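Local coordinates for protein chitooligosaccharidolytic beta-N-acetylglucosaminidase (Ostrinia furnacalis, PDB 3OZP) that hydrolyses single beta-linked N-acetylglucosamine units from the non-reducing ends of short chitooligosaccharides, working as a family 20 glycosidase in chitin degradation, at residues Thr235-Asn240 with Ile326-Ala331; Ile423-Thr428 with Leu444-Tyr449; Asn199-Glu204 with Leu501-Ser506. All coordinates share one frame; numbering follows the deposited sequence.

Contact 1: residues Thr235-Asn240 with Ile326-Ala331; sequences TTKRPN and IYSDMA
D329 reaches off helix 317-333 and grips the T235-R238 turn, on the outer part of the catalytic (beta/alpha)8 barrel. The turn belongs to the loop that follows barrel strand 220-224, while the helix leads into strand 340-343. The contact is structural packing away from the annotated sites.

The direct hydrogen bond runs from K237 N to D329 OD1, 2.9 Å and nearly straight at 168°. OD1 accepts it with its syn lone pair, the one facing the other carboxylate oxygen. T236 N also lies 3.1 Å from D329 OD1, but its N-H is badly aimed and makes no bond. The carboxylate gets there because D329 CG stands anti to its own carbonyl carbon (chi1 -78°), which swings the group off the helix toward the loop.

Aliphatic carbons line the carboxylate. The extended K237 chain runs obliquely past it: K237 CB lies against OD1, CG is about equally far from both oxygens, and CD leans to OD2. T235 CG2 touches I326 CG1 at 4.2 Å. The same methyl comes very close to D329 OD1, and with the T235 chi1 turned away from a staggered value its exact placement is doubtful.

R238 turns to the preceding part of the helix: its NE forms a salt bridge with D325, and its guanidinium makes a cation-pi contact with Y322. On the inner side of the helix, I326 and M330 pack against F276 of strand 271-278.

At the exposed end, water-mediated bonding replaces direct charge pairing, since K237 NZ remains 4.8 Å from D329 OD2. One water donates to D329 OD2 at 2.9 Å, hydrogen-bonds S328 OG at 2.9 Å, and accepts a weak bond of 3.2 Å from K237 NZ.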
loop_
_atom_site.group_PDB
_atom_site.type_symbol
_atom_site.label_atom_id
_atom_site.label_comp_id
_atom_site.label_asym_id
_atom_site.label_seq_id
_atom_site.Cartn_x
_atom_site.Cartn_y
_atom_site.Cartn_z
ATOM N N THR A 235 19.492 11.939 20.723
ATOM C CA THR A 235 20.863 12.250 21.145
ATOM C C THR A 235 20.827 12.660 22.598
ATOM O O THR A 235 20.321 13.732 22.916
ATOM C CB THR A 235 21.412 13.514 20.436
ATOM O OG1 THR A 235 20.812 13.683 19.148
ATOM C CG2 THR A 235 22.923 13.488 20.330
ATOM N N THR A 236 21.378 11.830 23.478
ATOM C CA THR A 236 21.469 12.170 24.898
ATOM C C THR A 236 22.375 13.389 25.119
ATOM O O THR A 236 22.081 14.245 25.961
ATOM C CB THR A 236 21.949 10.964 25.740
ATOM O OG1 THR A 236 21.087 9.848 25.494
ATOM C CG2 THR A 236 21.933 11.280 27.238
ATOM N N LYS A 237 23.452 13.479 24.338
ATOM C CA LYS A 237 24.429 14.562 24.492
ATOM C C LYS A 237 23.983 15.905 23.921
ATOM O O LYS A 237 24.397 16.959 24.410
ATOM C CB LYS A 237 25.789 14.154 23.914
ATOM C CG LYS A 237 26.457 13.059 24.716
ATOM C CD LYS A 237 27.772 12.613 24.108
ATOM C CE LYS A 237 28.436 11.602 25.029
ATOM N NZ LYS A 237 29.755 11.160 24.516
ATOM N N ARG A 238 23.147 15.875 22.887
ATOM C CA ARG A 238 22.611 17.108 22.301
ATOM C C ARG A 238 21.082 17.027 22.188
ATOM O O ARG A 238 20.530 17.009 21.080
ATOM C CB ARG A 238 23.265 17.402 20.942
ATOM C CG ARG A 238 24.796 17.514 20.965
ATOM C CD ARG A 238 25.283 18.824 21.589
ATOM N NE ARG A 238 26.743 18.867 21.666
ATOM C CZ ARG A 238 27.460 19.944 21.990
ATOM N NH1 ARG A 238 26.866 21.094 22.282
ATOM N NH2 ARG A 238 28.785 19.869 22.027
ATOM N N PRO A 239 20.393 16.990 23.347
ATOM C CA PRO A 239 18.954 16.703 23.407
ATOM C C PRO A 239 18.043 17.693 22.681
ATOM O O PRO A 239 16.946 17.312 22.272
ATOM C CB PRO A 239 18.657 16.690 24.910
ATOM C CG PRO A 239 19.732 17.531 25.521
ATOM C CD PRO A 239 20.949 17.274 24.686
ATOM N N ASN A 240 18.481 18.940 22.513
ATOM C CA ASN A 240 17.687 19.933 21.776
ATOM C C ASN A 240 17.453 19.574 20.302
ATOM O O ASN A 240 16.450 19.983 19.713
ATOM C CB ASN A 240 18.303 21.333 21.886
ATOM C CG ASN A 240 17.912 22.059 23.170
ATOM O OD1 ASN A 240 18.381 23.172 23.423
ATOM N ND2 ASN A 240 17.054 21.442 23.982
ATOM N N ILE A 326 26.835 13.529 18.288
ATOM C CA ILE A 326 25.826 12.765 17.544
ATOM C C ILE A 326 26.386 11.396 17.150
ATOM O O ILE A 326 25.769 10.365 17.439
ATOM C CB ILE A 326 25.317 13.526 16.291
ATOM C CG1 ILE A 326 24.542 14.787 16.702
ATOM C CG2 ILE A 326 24.431 12.617 15.411
ATOM C CD1 ILE A 326 24.421 15.827 15.596
ATOM N N TYR A 327 27.565 11.395 16.520
ATOM C CA TYR A 327 28.198 10.155 16.065
ATOM C C TYR A 327 28.464 9.222 17.241
ATOM O O TYR A 327 28.267 8.014 17.140
ATOM C CB TYR A 327 29.516 10.424 15.318
ATOM C CG TYR A 327 29.442 11.307 14.082
ATOM C CD1 TYR A 327 28.273 11.420 13.326
ATOM C CD2 TYR A 327 30.575 11.998 13.646
ATOM C CE1 TYR A 327 28.229 12.223 12.186
ATOM C CE2 TYR A 327 30.546 12.798 12.513
ATOM C CZ TYR A 327 29.374 12.910 11.784
ATOM O OH TYR A 327 29.351 13.713 10.665
ATOM N N SER A 328 28.898 9.798 18.359
ATOM C CA SER A 328 29.190 9.036 19.570
ATOM C C SER A 328 27.936 8.387 20.163
ATOM O O SER A 328 27.964 7.221 20.563
ATOM C CB SER A 328 29.883 9.931 20.600
ATOM O OG SER A 328 30.297 9.177 21.723
ATOM N N ASP A 329 26.839 9.142 20.203
ATOM C CA ASP A 329 25.549 8.609 20.635
ATOM C C ASP A 329 25.047 7.519 19.676
ATOM O O ASP A 329 24.517 6.499 20.116
ATOM C CB ASP A 329 24.513 9.733 20.804
ATOM C CG ASP A 329 24.703 10.519 22.109
ATOM O OD1 ASP A 329 24.207 11.665 22.205
ATOM O OD2 ASP A 329 25.353 9.996 23.040
ATOM N N MET A 330 25.243 7.725 18.376
ATOM C CA MET A 330 24.890 6.710 17.380
ATOM C C MET A 330 25.706 5.440 17.572
ATOM O O MET A 330 25.153 4.343 17.579
ATOM C CB MET A 330 25.072 7.235 15.957
ATOM C CG MET A 330 23.951 8.118 15.489
ATOM S SD MET A 330 24.149 8.551 13.768
ATOM C CE MET A 330 22.632 9.451 13.467
ATOM N N ALA A 331 27.016 5.599 17.756
ATOM C CA ALA A 331 27.923 4.463 17.943
ATOM C C ALA A 331 27.555 3.628 19.168
ATOM O O ALA A 331 27.709 2.406 19.160
ATOM C CB ALA A 331 29.372 4.939 18.030
HETATM O O HOH W 1 27.956 8.737 23.405
#

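Contact 2: residues Ile423-Thr428 with Leu444-Tyr449; sequences IQVWTT and LIMSNY. With OAN (O-(2-acetamido-2-deoxy D-glucopyranosylidene) amino-N-phenylcarbamate), chain B.
Q424 pairs with I445 in register across parallel strands 423-425 and 444-446, and the Q424 side chain can be followed toward its neighbour. Its CB and CG lie near I445 O, and Q424 CG rests on I445 CG2 at 4.0 Å. A chi1 of -171° sets CG opposite the backbone N, and the extended chain carries CD past I445 CG2 toward S447 OG. Q424 NE2 gives S447 OG a bond of 2.9 Å, the hydroxyl lying in the plane of the amide. Q424 NE2 also hydrogen-bonds E498 OE1, Q424 OE1 hydrogen-bonds H341 NE2, and S447 OG has a further partner in E498 O, so the rotation of the amide is well fixed.

Backbone bonds I445 N to I423 O, V425 N to I445 O and S447 N to V425 O join the strands. On the other face, V425 CG2 faces both methyls of L444, CD1 and CD2 each 3.9 Å from it, and V425 CB touches M446 SD; I434 of helix 432-439 packs over V425 and L444.

Beyond the strands, W426 O comes into the edge of the Y449 ring, in its plane, 3.0 Å from Y449 CD1, while T428 CG2 lies 3.5 Å from Y449 OH. The inhibitor's acetamido methyl, CAH, stands over one face of the W426 ring, offset toward the rim, and W426 NE1 is tethered to T403 O. The two strands with helix 432-439 form a beta-alpha-beta crossover of the TIM barrel; W426, just past strand 421-425, gives part of the wall round the acetamido group, as in family 20 active sites.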
loop_
_atom_site.group_PDB
_atom_site.type_symbol
_atom_site.label_atom_id
_atom_site.label_comp_id
_atom_site.label_asym_id
_atom_site.label_seq_id
_atom_site.Cartn_x
_atom_site.Cartn_y
_atom_site.Cartn_z
ATOM N N ILE A 423 31.283 4.045 -2.092
ATOM C CA ILE A 423 30.363 4.962 -2.760
ATOM C C ILE A 423 29.022 4.278 -3.040
ATOM O O ILE A 423 28.979 3.208 -3.665
ATOM C CB ILE A 423 30.965 5.546 -4.075
ATOM C CG1 ILE A 423 32.409 6.040 -3.866
ATOM C CG2 ILE A 423 30.067 6.654 -4.647
ATOM C CD1 ILE A 423 32.582 7.194 -2.873
ATOM N N GLN A 424 27.936 4.883 -2.556
ATOM C CA GLN A 424 26.595 4.387 -2.863
ATOM C C GLN A 424 26.074 5.084 -4.108
ATOM O O GLN A 424 25.841 6.293 -4.108
ATOM C CB GLN A 424 25.621 4.557 -1.686
ATOM C CG GLN A 424 24.279 3.843 -1.932
ATOM C CD GLN A 424 23.423 3.660 -0.681
ATOM O OE1 GLN A 424 23.750 4.152 0.402
ATOM N NE2 GLN A 424 22.311 2.948 -0.838
ATOM N N VAL A 425 25.892 4.302 -5.165
ATOM C CA VAL A 425 25.535 4.821 -6.473
ATOM C C VAL A 425 24.021 4.897 -6.622
ATOM O O VAL A 425 23.333 3.891 -6.487
ATOM C CB VAL A 425 26.134 3.931 -7.591
ATOM C CG1 VAL A 425 25.735 4.437 -8.962
ATOM C CG2 VAL A 425 27.657 3.860 -7.457
ATOM N N TRP A 426 23.506 6.091 -6.900
ATOM C CA TRP A 426 22.082 6.251 -7.178
ATOM C C TRP A 426 21.817 6.917 -8.531
ATOM O O TRP A 426 20.691 7.321 -8.820
ATOM C CB TRP A 426 21.370 6.985 -6.033
ATOM C CG TRP A 426 21.787 8.414 -5.868
ATOM C CD1 TRP A 426 22.936 8.869 -5.294
ATOM C CD2 TRP A 426 21.054 9.573 -6.276
ATOM N NE1 TRP A 426 22.970 10.241 -5.322
ATOM C CE2 TRP A 426 21.828 10.701 -5.921
ATOM C CE3 TRP A 426 19.818 9.770 -6.909
ATOM C CZ2 TRP A 426 21.407 12.010 -6.175
ATOM C CZ3 TRP A 426 19.401 11.070 -7.165
ATOM C CH2 TRP A 426 20.196 12.175 -6.795
ATOM N N THR A 427 22.860 7.021 -9.357
ATOM C CA THR A 427 22.719 7.418 -10.760
ATOM C C THR A 427 22.001 6.286 -11.497
ATOM O O THR A 427 21.726 5.250 -10.902
ATOM C CB THR A 427 24.102 7.627 -11.425
ATOM O OG1 THR A 427 24.796 6.376 -11.490
ATOM C CG2 THR A 427 24.950 8.626 -10.657
ATOM N N THR A 428 21.700 6.467 -12.785
ATOM C CA THR A 428 21.211 5.350 -13.604
ATOM C C THR A 428 22.295 4.272 -13.675
ATOM O O THR A 428 23.471 4.557 -13.433
ATOM C CB THR A 428 20.836 5.779 -15.040
ATOM O OG1 THR A 428 22.013 6.205 -15.738
ATOM C CG2 THR A 428 19.817 6.908 -15.024
ATOM N N LEU A 444 31.510 -0.115 -4.516
ATOM C CA LEU A 444 30.190 0.472 -4.730
ATOM C C LEU A 444 29.059 -0.304 -4.066
ATOM O O LEU A 444 29.125 -1.528 -3.920
ATOM C CB LEU A 444 29.892 0.601 -6.228
ATOM C CG LEU A 444 30.897 1.213 -7.210
ATOM C CD1 LEU A 444 30.301 1.174 -8.605
ATOM C CD2 LEU A 444 31.274 2.645 -6.832
ATOM N N ILE A 445 28.033 0.434 -3.650
ATOM C CA ILE A 445 26.737 -0.144 -3.304
ATOM C C ILE A 445 25.766 0.369 -4.359
ATOM O O ILE A 445 25.636 1.578 -4.554
ATOM C CB ILE A 445 26.275 0.254 -1.880
ATOM C CG1 ILE A 445 27.187 -0.384 -0.829
ATOM C CG2 ILE A 445 24.806 -0.145 -1.653
ATOM C CD1 ILE A 445 27.138 0.289 0.540
ATOM N N MET A 446 25.103 -0.556 -5.048
ATOM C CA MET A 446 24.238 -0.203 -6.160
ATOM C C MET A 446 22.809 0.109 -5.718
ATOM O O MET A 446 22.116 -0.740 -5.160
ATOM C CB MET A 446 24.250 -1.316 -7.212
ATOM C CG MET A 446 23.873 -0.857 -8.624
ATOM S SD MET A 446 24.803 0.555 -9.278
ATOM C CE MET A 446 26.488 0.054 -8.927
ATOM N N SER A 447 22.388 1.341 -5.974
ATOM C CA SER A 447 21.026 1.774 -5.709
ATOM C C SER A 447 20.568 2.635 -6.874
ATOM O O SER A 447 19.975 3.695 -6.666
ATOM C CB SER A 447 20.968 2.584 -4.412
ATOM O OG SER A 447 21.300 1.784 -3.297
ATOM N N ASN A 448 20.861 2.191 -8.098
ATOM C CA ASN A 448 20.550 2.996 -9.280
ATOM C C ASN A 448 19.060 3.314 -9.363
ATOM O O ASN A 448 18.222 2.412 -9.306
ATOM C CB ASN A 448 21.102 2.384 -10.590
ATOM C CG ASN A 448 20.734 0.925 -10.781
ATOM O OD1 ASN A 448 21.090 0.065 -9.973
ATOM N ND2 ASN A 448 20.051 0.633 -11.884
ATOM N N TYR A 449 18.742 4.603 -9.464
ATOM C CA TYR A 449 17.372 5.076 -9.269
ATOM C C TYR A 449 16.376 4.559 -10.303
ATOM O O TYR A 449 15.171 4.525 -10.044
ATOM C CB TYR A 449 17.319 6.608 -9.160
ATOM C CG TYR A 449 17.394 7.363 -10.471
ATOM C CD1 TYR A 449 18.587 7.943 -10.893
ATOM C CD2 TYR A 449 16.264 7.521 -11.273
ATOM C CE1 TYR A 449 18.659 8.648 -12.088
ATOM C CE2 TYR A 449 16.325 8.220 -12.470
ATOM C CZ TYR A 449 17.526 8.779 -12.869
ATOM O OH TYR A 449 17.591 9.471 -14.054
HETATM C CAH OAN B . 20.627 10.381 -2.694
HETATM C CAG OAN B . 19.177 10.815 -2.907
HETATM O OAN OAN B . 18.377 10.057 -3.453
HETATM N NAI OAN B . 18.885 12.062 -2.475
HETATM C CAB OAN B . 17.538 12.674 -2.548
HETATM C CAC OAN B . 16.704 12.082 -1.385
HETATM O OAJ OAN B . 16.878 12.884 -0.215
HETATM C CAD OAN B . 15.242 12.010 -1.759
HETATM O OAK OAN B . 14.487 11.489 -0.659
HETATM C CAE OAN B . 15.157 11.094 -2.959
HETATM C CAF OAN B . 13.704 10.875 -3.368
HETATM O OAM OAN B . 13.642 9.993 -4.491
HETATM O OAL OAN B . 15.865 11.701 -4.068
HETATM C CAA OAN B . 16.960 12.512 -3.842
HETATM N NAY OAN B . 17.522 13.179 -4.851
HETATM O OAQ OAN B . 16.932 12.960 -6.194
HETATM C CAP OAN B . 16.603 14.078 -6.907
HETATM O OAR OAN B . 17.408 15.003 -7.040
HETATM N NAO OAN B . 15.390 14.104 -7.491
HETATM C CAS OAN B . 14.951 15.122 -8.239
HETATM C CAT OAN B . 15.345 15.240 -9.575
HETATM C CAU OAN B . 14.854 16.289 -10.357
HETATM C CAV OAN B . 13.959 17.210 -9.807
HETATM C CAW OAN B . 13.551 17.087 -8.479
HETATM C CAX OAN B . 14.042 16.037 -7.698
#

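Contact 3: residues Asn199-Glu204 with Leu501-Ser506; sequences NYYSIE and LWSEQS. With OAN (O-(2-acetamido-2-deoxy D-glucopyranosylidene) amino-N-phenylcarbamate), chain B.
N199 and S503 bring the two loop backbones nearest, 5.7 Å from CA to CA, and side chains make the bonds across. N199 points at the second loop and its ND2 donates to S503 O, 2.8 Å, bent at 134° and with the carbonyl oxygen tilted 31° from the amide plane. N199 CB meanwhile rests on S506 O. The other end of this amide leaves the chain: OD1 takes a hydrogen bond from the backbone N of E561 of the second subunit.

Y201 comes in lengthwise, its hydroxyl wedged between two serines. Y201 OH hydrogen-bonds S506 OG at 2.8 Å, either being able to donate, and lies 2.6 Å from S503 OG, where its single proton could also go. S503 CB lies at the ring edge, in its plane, while L501 CD2 packs by the hydroxyl at 4.0 Å. S503 OG also bonds D195 O and S506 OG bonds T510 OG1, so the buried hydroxyl belongs to a wider polar network.

W502 and E504 turn the opposite way, to the inhibitor. The W502 ring lies beneath the sugar with CAC 3.7 Å above the plane, over its centre. E504 bends at chi2 (90°), which brings OE2 to the sugar hydroxyl OAK, donor of a 2.6 Å bond. E306, essential for chitooligosaccharide binding, stands close by E504. S503, between W502 and E504 in the chain, ties their loop to Y201, consistent with a second-shell role. The loops meet where strands 189-195 and 494-501, first and last, close the TIM barrel, behind its sugar-binding pocket.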
loop_
_atom_site.group_PDB
_atom_site.type_symbol
_atom_site.label_atom_id
_atom_site.label_comp_id
_atom_site.label_asym_id
_atom_site.label_seq_id
_atom_site.Cartn_x
_atom_site.Cartn_y
_atom_site.Cartn_z
ATOM N N ASN A 199 9.156 10.981 6.962
ATOM C CA ASN A 199 7.976 10.577 7.724
ATOM C C ASN A 199 8.418 9.582 8.785
ATOM O O ASN A 199 9.428 8.894 8.607
ATOM C CB ASN A 199 6.903 9.960 6.816
ATOM C CG ASN A 199 5.996 11.005 6.171
ATOM O OD1 ASN A 199 5.412 11.846 6.852
ATOM N ND2 ASN A 199 5.871 10.946 4.856
ATOM N N TYR A 200 7.676 9.509 9.886
ATOM C CA TYR A 200 8.019 8.598 10.976
ATOM C C TYR A 200 7.523 7.174 10.721
ATOM O O TYR A 200 6.473 6.969 10.119
ATOM C CB TYR A 200 7.474 9.137 12.299
ATOM C CG TYR A 200 7.894 8.362 13.519
ATOM C CD1 TYR A 200 7.021 7.459 14.121
ATOM C CD2 TYR A 200 9.161 8.529 14.076
ATOM C CE1 TYR A 200 7.391 6.745 15.244
ATOM C CE2 TYR A 200 9.542 7.814 15.210
ATOM C CZ TYR A 200 8.647 6.927 15.785
ATOM O OH TYR A 200 9.004 6.214 16.900
ATOM N N TYR A 201 8.313 6.198 11.163
ATOM C CA TYR A 201 7.966 4.782 11.073
ATOM C C TYR A 201 7.976 4.226 12.479
ATOM O O TYR A 201 8.952 4.398 13.206
ATOM C CB TYR A 201 8.986 4.012 10.214
ATOM C CG TYR A 201 8.881 4.282 8.727
ATOM C CD1 TYR A 201 8.383 3.310 7.854
ATOM C CD2 TYR A 201 9.267 5.511 8.195
ATOM C CE1 TYR A 201 8.281 3.561 6.482
ATOM C CE2 TYR A 201 9.163 5.773 6.835
ATOM C CZ TYR A 201 8.677 4.797 5.985
ATOM O OH TYR A 201 8.588 5.056 4.641
ATOM N N SER A 202 6.887 3.575 12.872
ATOM C CA SER A 202 6.814 2.967 14.199
ATOM C C SER A 202 7.910 1.910 14.307
ATOM O O SER A 202 8.260 1.269 13.308
ATOM C CB SER A 202 5.449 2.322 14.414
ATOM O OG SER A 202 5.330 1.142 13.639
ATOM N N ILE A 203 8.466 1.729 15.499
ATOM C CA ILE A 203 9.512 0.724 15.641
ATOM C C ILE A 203 8.953 -0.689 15.396
ATOM O O ILE A 203 9.675 -1.561 14.905
ATOM C CB ILE A 203 10.379 0.876 16.941
ATOM C CG1 ILE A 203 9.896 -0.012 18.074
ATOM C CG2 ILE A 203 10.529 2.328 17.388
ATOM C CD1 ILE A 203 10.834 -1.147 18.322
ATOM N N GLU A 204 7.665 -0.892 15.690
ATOM C CA GLU A 204 6.960 -2.125 15.302
ATOM C C GLU A 204 7.104 -2.394 13.798
ATOM O O GLU A 204 7.420 -3.516 13.391
ATOM C CB GLU A 204 5.474 -2.065 15.689
ATOM C CG GLU A 204 4.763 -3.428 15.655
ATOM C CD GLU A 204 3.242 -3.334 15.539
ATOM O OE1 GLU A 204 2.623 -4.332 15.103
ATOM O OE2 GLU A 204 2.657 -2.279 15.878
ATOM N N LEU A 501 13.946 3.180 0.007
ATOM C CA LEU A 501 12.623 3.713 0.306
ATOM C C LEU A 501 12.735 5.083 0.969
ATOM O O LEU A 501 12.791 5.209 2.199
ATOM C CB LEU A 501 11.777 2.744 1.147
ATOM C CG LEU A 501 10.351 3.191 1.521
ATOM C CD1 LEU A 501 9.536 3.671 0.302
ATOM C CD2 LEU A 501 9.626 2.065 2.255
ATOM N N TRP A 502 12.782 6.105 0.124
ATOM C CA TRP A 502 12.652 7.482 0.560
ATOM C C TRP A 502 11.198 7.698 0.963
ATOM O O TRP A 502 10.296 7.041 0.434
ATOM C CB TRP A 502 13.075 8.424 -0.558
ATOM C CG TRP A 502 14.497 8.189 -0.950
ATOM C CD1 TRP A 502 14.940 7.571 -2.077
ATOM C CD2 TRP A 502 15.664 8.525 -0.188
ATOM N NE1 TRP A 502 16.314 7.519 -2.079
ATOM C CE2 TRP A 502 16.786 8.093 -0.930
ATOM C CE3 TRP A 502 15.870 9.156 1.049
ATOM C CZ2 TRP A 502 18.098 8.280 -0.487
ATOM C CZ3 TRP A 502 17.174 9.338 1.497
ATOM C CH2 TRP A 502 18.275 8.907 0.723
ATOM N N SER A 503 10.976 8.599 1.913
ATOM C CA SER A 503 9.707 8.597 2.628
ATOM C C SER A 503 8.925 9.900 2.565
ATOM O O SER A 503 8.103 10.173 3.440
ATOM C CB SER A 503 9.932 8.152 4.072
ATOM O OG SER A 503 10.462 6.832 4.099
ATOM N N GLU A 504 9.166 10.697 1.525
ATOM C CA GLU A 504 8.327 11.868 1.279
ATOM C C GLU A 504 6.867 11.443 1.156
ATOM O O GLU A 504 5.960 12.200 1.509
ATOM C CB GLU A 504 8.768 12.625 0.025
ATOM C CG GLU A 504 10.113 13.347 0.163
ATOM C CD GLU A 504 11.311 12.484 -0.237
ATOM O OE1 GLU A 504 11.153 11.257 -0.423
ATOM O OE2 GLU A 504 12.420 13.044 -0.359
ATOM N N GLN A 505 6.652 10.222 0.667
ATOM C CA GLN A 505 5.312 9.684 0.438
ATOM C C GLN A 505 5.175 8.252 0.961
ATOM O O GLN A 505 4.471 7.424 0.373
ATOM C CB GLN A 505 4.978 9.733 -1.052
ATOM C CG GLN A 505 4.955 11.135 -1.639
ATOM C CD GLN A 505 4.679 11.123 -3.111
ATOM O OE1 GLN A 505 3.545 11.318 -3.540
ATOM N NE2 GLN A 505 5.708 10.874 -3.902
ATOM N N SER A 506 5.848 7.972 2.072
ATOM C CA SER A 506 5.769 6.672 2.721
ATOM C C SER A 506 5.965 6.797 4.228
ATOM O O SER A 506 6.781 7.591 4.690
ATOM C CB SER A 506 6.816 5.715 2.135
ATOM O OG SER A 506 6.718 4.424 2.720
HETATM C CAH OAN B . 20.627 10.381 -2.694
HETATM C CAG OAN B . 19.177 10.815 -2.907
HETATM O OAN OAN B . 18.377 10.057 -3.453
HETATM N NAI OAN B . 18.885 12.062 -2.475
HETATM C CAB OAN B . 17.538 12.674 -2.548
HETATM C CAC OAN B . 16.704 12.082 -1.385
HETATM O OAJ OAN B . 16.878 12.884 -0.215
HETATM C CAD OAN B . 15.242 12.010 -1.759
HETATM O OAK OAN B . 14.487 11.489 -0.659
HETATM C CAE OAN B . 15.157 11.094 -2.959
HETATM C CAF OAN B . 13.704 10.875 -3.368
HETATM O OAM OAN B . 13.642 9.993 -4.491
HETATM O OAL OAN B . 15.865 11.701 -4.068
HETATM C CAA OAN B . 16.960 12.512 -3.842
HETATM N NAY OAN B . 17.522 13.179 -4.851
HETATM O OAQ OAN B . 16.932 12.960 -6.194
HETATM C CAP OAN B . 16.603 14.078 -6.907
HETATM O OAR OAN B . 17.408 15.003 -7.040
HETATM N NAO OAN B . 15.390 14.104 -7.491
HETATM C CAS OAN B . 14.951 15.122 -8.239
HETATM C CAT OAN B . 15.345 15.240 -9.575
HETATM C CAU OAN B . 14.854 16.289 -10.357
HETATM C CAV OAN B . 13.959 17.210 -9.807
HETATM C CAW OAN B . 13.551 17.087 -8.479
HETATM C CAX OAN B . 14.042 16.037 -7.698
#

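After the N-terminal mixed-sheet domain, the chain enters the barrel with strand 189-195, and contact 3 opens in the following loop at N199-E204. Contact 1 opens next, after strand 220-224, and closes on helix 317-333, spanning the third strand. Contact 2 follows in series and closes a short loop from strand 421-425 to strand 444-446 around one helix. Only at L501-S506, past the eighth strand, does contact 3 close, so both others nest inside it and none cross. Contacts 2 and 3 both touch the inhibitor, their nearest atoms about 6 Å apart; contact 1 lies on the periphery, its centre about 22 Å from that of contact 3.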